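Long-range contacts in oxidoreductase, short chain dehydrogenase/reductase family protein (Collinsella aerofaciens, PDB 5FYD), which catalyses the NADPH-dependent reduction of the 7-oxo group of 7-oxolithocholate to give ursodeoxycholate, as a homodimeric 7beta-hydroxysteroid dehydrogenase: residues G86-V91 against G136-V141; G8-I13 against G32-M37; M166-A171 against V181-L186. All blocks are in the same frame, centred on the assembly; numbering follows the deposited sequence.

Interaction 1. Residues G86-V91 against G136-V141; sequences GFMSYV and GAVINV
Ser89 OG donates a 2.8 Å hydrogen bond to Ile139 O, with a weaker CA-H contact from the same residue beside it. With OG opposite the backbone N (chi1 177°), the hydroxyl is carried to the Ile139 carbonyl and meets its oxygen almost head-on. In a regular parallel ladder the amide of Tyr90 would supply this bond. Instead Tyr90 N turns to the side chain of Asn140, reaching OD1 at 3.2 Å in the carbonyl plane. Asn140 ND2 in turn donates to Thr167 OG1, which should hold the amide's rotation. Either side of this swap the ladder is regular, with Met88 N bonded to Ala137 O (2.9 Å) and Val141 N to Tyr90 O (3.1 Å). The Phe87 ring turns its edge to Ile139, whose CD1 lies in the ring plane, 3.9 Å from Phe87 CE1. On the other face Met88 bends at chi3, bringing CE to 3.8 Å from Val138 CG1, the two chains running side by side. These are central strands of the Rossmann-type SDR sheet. Strand 10-14 flanks 85-90; helix 19-30 covers Ser89, Ile139 and Val141, while helix 105-132 covers Tyr90, Val138 and Asn140. At the C-terminal end Val91 touches the NADP-binding Glu18, and Val141 O accepts a bond from Lys160 NZ.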
loop_
_atom_site.group_PDB
_atom_site.type_symbol
_atom_site.label_atom_id
_atom_site.label_comp_id
_atom_site.label_asym_id
_atom_site.label_seq_id
_atom_site.Cartn_x
_atom_site.Cartn_y
_atom_site.Cartn_z
ATOM N N GLY A 86 4.878 5.097 32.260
ATOM C CA GLY A 86 6.279 5.472 31.996
ATOM C C GLY A 86 6.602 5.931 30.582
ATOM O O GLY A 86 7.614 6.612 30.372
ATOM N N PHE A 87 5.764 5.566 29.612
ATOM C CA PHE A 87 6.111 5.770 28.209
ATOM C C PHE A 87 4.883 6.000 27.364
ATOM O O PHE A 87 3.851 5.387 27.603
ATOM C CB PHE A 87 6.860 4.551 27.659
ATOM C CG PHE A 87 7.288 4.692 26.239
ATOM C CD1 PHE A 87 8.434 5.418 25.921
ATOM C CD2 PHE A 87 6.580 4.085 25.215
ATOM C CE1 PHE A 87 8.841 5.562 24.604
ATOM C CE2 PHE A 87 6.992 4.213 23.898
ATOM C CZ PHE A 87 8.128 4.947 23.588
ATOM N N MET A 88 5.010 6.887 26.388
ATOM C CA MET A 88 3.997 7.039 25.343
ATOM C C MET A 88 4.678 7.177 23.993
ATOM O O MET A 88 5.704 7.843 23.882
ATOM C CB MET A 88 3.105 8.268 25.592
ATOM C CG MET A 88 1.911 8.400 24.645
ATOM S SD MET A 88 1.246 10.097 24.556
ATOM C CE MET A 88 2.296 10.805 23.319
ATOM N N SER A 89 4.108 6.538 22.974
ATOM C CA SER A 89 4.496 6.807 21.582
ATOM C C SER A 89 3.249 7.006 20.740
ATOM O O SER A 89 2.384 6.129 20.733
ATOM C CB SER A 89 5.323 5.677 20.968
ATOM O OG SER A 89 5.620 5.943 19.622
ATOM N N TYR A 90 3.188 8.126 20.014
ATOM C CA TYR A 90 2.153 8.332 19.019
ATOM C C TYR A 90 2.677 7.913 17.650
ATOM O O TYR A 90 3.582 8.558 17.108
ATOM C CB TYR A 90 1.658 9.770 18.999
ATOM C CG TYR A 90 0.295 9.868 18.366
ATOM C CD1 TYR A 90 -0.831 9.619 19.129
ATOM C CD2 TYR A 90 0.126 10.167 17.035
ATOM C CE1 TYR A 90 -2.095 9.684 18.608
ATOM C CE2 TYR A 90 -1.144 10.235 16.484
ATOM C CZ TYR A 90 -2.266 9.984 17.280
ATOM O OH TYR A 90 -3.569 10.035 16.776
ATOM N N VAL A 91 2.123 6.809 17.143
ATOM C CA VAL A 91 2.551 6.181 15.904
ATOM C C VAL A 91 1.516 6.283 14.788
ATOM O O VAL A 91 1.877 6.258 13.622
ATOM C CB VAL A 91 2.833 4.663 16.117
ATOM C CG1 VAL A 91 3.432 4.044 14.849
ATOM C CG2 VAL A 91 3.732 4.449 17.304
ATOM N N GLY A 136 9.242 9.973 33.010
ATOM C CA GLY A 136 8.559 9.413 31.850
ATOM C C GLY A 136 9.278 9.622 30.548
ATOM O O GLY A 136 10.278 10.323 30.481
ATOM N N ALA A 137 8.738 9.036 29.487
ATOM C CA ALA A 137 9.330 9.216 28.172
ATOM C C ALA A 137 8.293 9.234 27.086
ATOM O O ALA A 137 7.283 8.529 27.169
ATOM C CB ALA A 137 10.331 8.125 27.917
ATOM N N VAL A 138 8.528 10.054 26.067
ATOM C CA VAL A 138 7.679 10.094 24.897
ATOM C C VAL A 138 8.571 10.015 23.671
ATOM O O VAL A 138 9.548 10.764 23.574
ATOM C CB VAL A 138 6.872 11.400 24.803
ATOM C CG1 VAL A 138 6.013 11.419 23.519
ATOM C CG2 VAL A 138 6.003 11.578 26.036
ATOM N N ILE A 139 8.242 9.125 22.744
ATOM C CA ILE A 139 8.851 9.141 21.401
ATOM C C ILE A 139 7.724 9.211 20.416
ATOM O O ILE A 139 6.962 8.272 20.300
ATOM C CB ILE A 139 9.709 7.887 21.113
ATOM C CG1 ILE A 139 10.872 7.796 22.107
ATOM C CG2 ILE A 139 10.215 7.907 19.657
ATOM C CD1 ILE A 139 11.643 6.486 22.013
ATOM N N ASN A 140 7.596 10.330 19.722
ATOM C CA ASN A 140 6.581 10.453 18.701
ATOM C C ASN A 140 7.202 10.261 17.330
ATOM O O ASN A 140 8.373 10.546 17.112
ATOM C CB ASN A 140 5.869 11.794 18.781
ATOM C CG ASN A 140 5.074 11.943 20.039
ATOM O OD1 ASN A 140 4.476 10.984 20.534
ATOM N ND2 ASN A 140 5.053 13.158 20.582
ATOM N N VAL A 141 6.396 9.764 16.404
ATOM C CA VAL A 141 6.861 9.409 15.071
ATOM C C VAL A 141 6.405 10.441 14.049
ATOM O O VAL A 141 5.210 10.725 13.917
ATOM C CB VAL A 141 6.353 8.010 14.712
ATOM C CG1 VAL A 141 6.795 7.610 13.307
ATOM C CG2 VAL A 141 6.843 7.022 15.752
#

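Interaction 2. Residues G8-I13 against G32-M37; sequences GEWGLI and GMNVVM
Trp10 lays one face of its indole over the side chain of Asn34. The methylene CB of Asn34 stands almost directly above the six-membered ring, 3.3 Å from its centroid, in a close CH-pi contact. The carboxamide beyond is tilted from the ring, their planes 52° apart. Trp10 gets there with CG beside its own backbone N (chi1 -70°), which swings the indole across the neighbouring strand, where CE3 comes 3.6 Å from Val36 CG2 and the ring edge meets Val35 O in plane. Replacing Trp10 by an alanine is likely to leave Asn34 CB and Val36 CG2 without the ring they pack on. The Asn34 amide is fixed at both ends: OD1 accepts from Glu59 N, and ND2 donates to a water 2.8 Å away that in turn donates to Glu9 OE1 at 3.0 Å. Glu9 and Asn34 run side by side, bridged by this water. Further along, Leu12 crosses Val36, CD1 to CG1 at 3.7 Å. On the opposite face Met33 bends at chi3 and folds its thioether against the turn that leads into strand 10-14, with CE tight against Gly8 O and SD by Gly11. A side chain on Gly11 would crowd that sulfur, which probably favours glycine there. Beneath the side chains a regular parallel ladder links the strands, Gly11 giving N-H to Asn34 O and accepting Val36 N. Strands 10-14 and 34-39 are the first two of the Rossmann fold, joined by helix 19-30, which packs on Ile13 and Val35. Strand 85-90 flanks the first of them, and helix 42-56 covers Met37.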
loop_
_atom_site.group_PDB
_atom_site.type_symbol
_atom_site.label_atom_id
_atom_site.label_comp_id
_atom_site.label_asym_id
_atom_site.label_seq_id
_atom_site.Cartn_x
_atom_site.Cartn_y
_atom_site.Cartn_z
ATOM N N GLY A 8 8.787 3.799 34.172
ATOM C CA GLY A 8 7.530 3.445 34.863
ATOM C C GLY A 8 6.949 2.129 34.418
ATOM O O GLY A 8 7.482 1.492 33.550
ATOM N N GLU A 9 5.841 1.725 35.023
ATOM C CA GLU A 9 5.323 0.360 34.831
ATOM C C GLU A 9 4.727 0.060 33.473
ATOM O O GLU A 9 4.887 -1.056 32.974
ATOM C CB GLU A 9 4.256 0.003 35.884
ATOM C CG GLU A 9 4.789 -0.326 37.249
ATOM C CD GLU A 9 5.639 -1.577 37.235
ATOM O OE1 GLU A 9 5.161 -2.702 36.917
ATOM O OE2 GLU A 9 6.810 -1.400 37.521
ATOM N N TRP A 10 3.991 1.021 32.910
ATOM C CA TRP A 10 3.265 0.808 31.681
ATOM C C TRP A 10 3.703 1.773 30.583
ATOM O O TRP A 10 3.937 2.952 30.844
ATOM C CB TRP A 10 1.765 0.967 31.911
ATOM C CG TRP A 10 1.161 -0.130 32.730
ATOM C CD1 TRP A 10 1.147 -0.233 34.086
ATOM C CD2 TRP A 10 0.458 -1.259 32.229
ATOM N NE1 TRP A 10 0.483 -1.379 34.468
ATOM C CE2 TRP A 10 0.060 -2.035 33.349
ATOM C CE3 TRP A 10 0.142 -1.713 30.938
ATOM C CZ2 TRP A 10 -0.678 -3.202 33.218
ATOM C CZ3 TRP A 10 -0.563 -2.882 30.796
ATOM C CH2 TRP A 10 -0.969 -3.630 31.938
ATOM N N GLY A 11 3.786 1.257 29.364
ATOM C CA GLY A 11 3.997 2.076 28.168
ATOM C C GLY A 11 2.791 1.981 27.260
ATOM O O GLY A 11 2.137 0.942 27.183
ATOM N N LEU A 12 2.500 3.078 26.575
ATOM C CA LEU A 12 1.302 3.240 25.777
ATOM C C LEU A 12 1.727 3.433 24.351
ATOM O O LEU A 12 2.405 4.427 24.024
ATOM C CB LEU A 12 0.545 4.466 26.275
ATOM C CG LEU A 12 -0.667 4.955 25.511
ATOM C CD1 LEU A 12 -1.731 3.882 25.397
ATOM C CD2 LEU A 12 -1.229 6.176 26.183
ATOM N N ILE A 13 1.336 2.506 23.489
ATOM C CA ILE A 13 1.615 2.616 22.081
ATOM C C ILE A 13 0.320 2.937 21.346
ATOM O O ILE A 13 -0.601 2.106 21.273
ATOM C CB ILE A 13 2.237 1.319 21.514
ATOM C CG1 ILE A 13 3.436 0.866 22.385
ATOM C CG2 ILE A 13 2.620 1.494 20.048
ATOM C CD1 ILE A 13 4.481 1.928 22.654
ATOM N N GLY A 32 10.984 -4.572 29.738
ATOM C CA GLY A 32 10.268 -4.874 30.963
ATOM C C GLY A 32 8.961 -4.145 31.214
ATOM O O GLY A 32 8.347 -4.363 32.258
ATOM N N MET A 33 8.526 -3.289 30.297
ATOM C CA MET A 33 7.284 -2.542 30.517
ATOM C C MET A 33 6.075 -3.356 30.118
ATOM O O MET A 33 6.099 -4.103 29.137
ATOM C CB MET A 33 7.226 -1.242 29.714
ATOM C CG MET A 33 8.280 -0.230 30.091
ATOM S SD MET A 33 7.947 1.331 29.206
ATOM C CE MET A 33 7.590 2.385 30.570
ATOM N N ASN A 34 5.017 -3.195 30.902
ATOM C CA ASN A 34 3.702 -3.705 30.529
ATOM C C ASN A 34 3.186 -2.792 29.421
ATOM O O ASN A 34 3.579 -1.638 29.371
ATOM C CB ASN A 34 2.772 -3.698 31.731
ATOM C CG ASN A 34 3.311 -4.526 32.882
ATOM O OD1 ASN A 34 3.714 -5.689 32.703
ATOM N ND2 ASN A 34 3.323 -3.943 34.066
ATOM N N VAL A 35 2.332 -3.309 28.544
ATOM C CA VAL A 35 2.041 -2.611 27.287
ATOM C C VAL A 35 0.546 -2.347 27.151
ATOM O O VAL A 35 -0.242 -3.278 27.176
ATOM C CB VAL A 35 2.526 -3.427 26.092
ATOM C CG1 VAL A 35 2.317 -2.675 24.799
ATOM C CG2 VAL A 35 4.000 -3.786 26.246
ATOM N N VAL A 36 0.185 -1.074 26.973
ATOM C CA VAL A 36 -1.161 -0.705 26.562
ATOM C C VAL A 36 -1.051 -0.489 25.072
ATOM O O VAL A 36 -0.302 0.390 24.637
ATOM C CB VAL A 36 -1.661 0.593 27.237
ATOM C CG1 VAL A 36 -3.109 0.834 26.879
ATOM C CG2 VAL A 36 -1.509 0.527 28.730
ATOM N N MET A 37 -1.778 -1.284 24.299
ATOM C CA MET A 37 -1.719 -1.232 22.844
ATOM C C MET A 37 -3.067 -0.788 22.301
ATOM O O MET A 37 -4.119 -1.335 22.690
ATOM C CB MET A 37 -1.296 -2.584 22.244
ATOM C CG MET A 37 -2.143 -3.779 22.593
ATOM S SD MET A 37 -1.344 -5.263 21.926
ATOM C CE MET A 37 0.007 -5.376 23.065
HETATM O O HOH W 1 4.034 -5.419 36.292
#

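Interaction 3. Residues M166-A171 against V181-L186; sequences MTEAVA and VEVITL
Thr167 has chi1 at -54°, which turns OG1 back beside the backbone N and places the methyl CG2 against the strand, where it lies 3.6 Å from Val183 CB. Val183 answers with chi1 at 50°: CG1 takes the crowded position between its own N and carbonyl carbon and meets Glu168 CG at 3.8 Å, the two side chains crossing obliquely. The threonine methyl also comes 3.7 Å from Val181 CG1, so a single CG2 wedges between two valines that point to the same face of the strand. Its hydroxyl is bonded to Ile163 O of the same helix. The helix 154-173 and the strand 179-186 are the later two members of a beta-alpha-beta crossover that starts from strand 136-143, and their segments run nearly antiparallel, at 150°. In the SDR fold this helix carries, in its earlier turns, Tyr156, the probable proton acceptor, and Lys160, which as in related enzymes probably lowers its pKa; the present contact holds its later turns against the sheet. Near the helix end Ala171 sets CB 3.4 Å from Val181 O. One water links the two backbones there, donating to Ala171 O at 2.9 Å and accepting from Val181 N at 3.1 Å. Glu168 pairs through OE1 with Lys165 of its own helix and through OE2 with Ser230, while Phe123 of helix 105-132 packs on Thr167 and Val170.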
loop_
_atom_site.group_PDB
_atom_site.type_symbol
_atom_site.label_atom_id
_atom_site.label_comp_id
_atom_site.label_asym_id
_atom_site.label_seq_id
_atom_site.Cartn_x
_atom_site.Cartn_y
_atom_site.Cartn_z
ATOM N N MET A 166 5.766 20.227 17.197
ATOM C CA MET A 166 5.251 20.170 18.557
ATOM C C MET A 166 6.195 19.362 19.434
ATOM O O MET A 166 6.493 19.744 20.554
ATOM C CB MET A 166 3.849 19.556 18.612
ATOM C CG MET A 166 3.200 19.694 19.996
ATOM S SD MET A 166 2.771 21.439 20.268
ATOM C CE MET A 166 2.619 21.525 22.037
ATOM N N THR A 167 6.649 18.206 18.930
ATOM C CA THR A 167 7.493 17.319 19.738
ATOM C C THR A 167 8.881 17.916 19.934
ATOM O O THR A 167 9.451 17.793 21.020
ATOM C CB THR A 167 7.547 15.904 19.162
ATOM O OG1 THR A 167 6.214 15.422 18.988
ATOM C CG2 THR A 167 8.288 14.956 20.103
ATOM N N GLU A 168 9.406 18.588 18.915
ATOM C CA GLU A 168 10.697 19.278 19.044
ATOM C C GLU A 168 10.638 20.300 20.165
ATOM O O GLU A 168 11.539 20.366 20.987
ATOM C CB GLU A 168 11.119 19.951 17.737
ATOM C CG GLU A 168 11.542 18.971 16.642
ATOM C CD GLU A 168 11.987 19.643 15.358
ATOM O OE1 GLU A 168 11.466 20.718 15.001
ATOM O OE2 GLU A 168 12.869 19.093 14.664
ATOM N N ALA A 169 9.553 21.069 20.197
ATOM C CA ALA A 169 9.362 22.095 21.232
ATOM C C ALA A 169 9.351 21.482 22.616
ATOM O O ALA A 169 10.098 21.924 23.497
ATOM C CB ALA A 169 8.080 22.851 20.982
ATOM N N VAL A 170 8.554 20.435 22.780
ATOM C CA VAL A 170 8.399 19.759 24.073
ATOM C C VAL A 170 9.689 19.045 24.487
ATOM O O VAL A 170 10.042 19.042 25.676
ATOM C CB VAL A 170 7.180 18.798 24.073
ATOM C CG1 VAL A 170 7.105 17.971 25.349
ATOM C CG2 VAL A 170 5.899 19.581 23.891
ATOM N N ALA A 171 10.407 18.477 23.521
ATOM C CA ALA A 171 11.707 17.843 23.780
ATOM C C ALA A 171 12.672 18.831 24.435
ATOM O O ALA A 171 13.306 18.506 25.445
ATOM C CB ALA A 171 12.300 17.242 22.515
ATOM N N VAL A 181 11.898 13.303 26.012
ATOM C CA VAL A 181 11.034 13.376 24.857
ATOM C C VAL A 181 11.885 13.452 23.610
ATOM O O VAL A 181 12.910 14.117 23.596
ATOM C CB VAL A 181 10.054 14.570 24.968
ATOM C CG1 VAL A 181 9.231 14.787 23.686
ATOM C CG2 VAL A 181 9.136 14.354 26.146
ATOM N N GLU A 182 11.462 12.747 22.578
ATOM C CA GLU A 182 12.150 12.691 21.293
ATOM C C GLU A 182 11.127 12.563 20.183
ATOM O O GLU A 182 10.082 11.946 20.368
ATOM C CB GLU A 182 13.090 11.495 21.256
ATOM C CG GLU A 182 13.986 11.377 20.024
ATOM C CD GLU A 182 14.575 9.982 19.898
ATOM O OE1 GLU A 182 14.926 9.373 20.944
ATOM O OE2 GLU A 182 14.631 9.479 18.763
ATOM N N VAL A 183 11.420 13.172 19.053
ATOM C CA VAL A 183 10.736 12.825 17.806
ATOM C C VAL A 183 11.691 12.108 16.875
ATOM O O VAL A 183 12.830 12.541 16.675
ATOM C CB VAL A 183 10.053 14.026 17.124
ATOM C CG1 VAL A 183 10.966 15.240 16.964
ATOM C CG2 VAL A 183 9.433 13.622 15.774
ATOM N N ILE A 184 11.217 11.004 16.305
ATOM C CA ILE A 184 11.971 10.261 15.304
ATOM C C ILE A 184 11.217 10.407 13.988
ATOM O O ILE A 184 10.035 10.076 13.911
ATOM C CB ILE A 184 12.207 8.788 15.683
ATOM C CG1 ILE A 184 13.078 8.106 14.608
ATOM C CG2 ILE A 184 10.919 7.989 15.890
ATOM C CD1 ILE A 184 14.467 7.785 15.049
ATOM N N THR A 185 11.920 10.871 12.963
ATOM C CA THR A 185 11.351 11.133 11.654
ATOM C C THR A 185 11.746 10.005 10.693
ATOM O O THR A 185 12.939 9.763 10.466
ATOM C CB THR A 185 11.822 12.503 11.141
ATOM O OG1 THR A 185 11.277 13.535 11.989
ATOM C CG2 THR A 185 11.380 12.725 9.733
ATOM N N LEU A 186 10.745 9.316 10.146
ATOM C CA LEU A 186 10.969 8.120 9.338
ATOM C C LEU A 186 10.902 8.455 7.870
ATOM O O LEU A 186 10.171 9.343 7.464
ATOM C CB LEU A 186 9.905 7.086 9.627
ATOM C CG LEU A 186 9.714 6.720 11.102
ATOM C CD1 LEU A 186 8.731 5.560 11.224
ATOM C CD2 LEU A 186 11.036 6.424 11.767
HETATM O O HOH W 2 13.763 15.766 26.092
#

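Overall arrangement
From the N terminus, interaction 2 comes first, closing the loop of helix 19-30 so that strand 34-39 lies beside strand 10-14. Interaction 1 follows, closing a longer excursion of 44 residues that includes helix 105-132. Interaction 3 is the shortest closure, folding strand 179-186 back under helix 154-173. The three run in series; none nests within or crosses another. They are joined through one parallel sheet: Gly86 N lies 2.7 Å from Trp10 O, linking interactions 1 and 2, and Glu182 N lies 2.9 Å from Val138 O, linking interactions 1 and 3. Interactions 2 and 3 do not touch, their nearest atoms being about 11 Å apart.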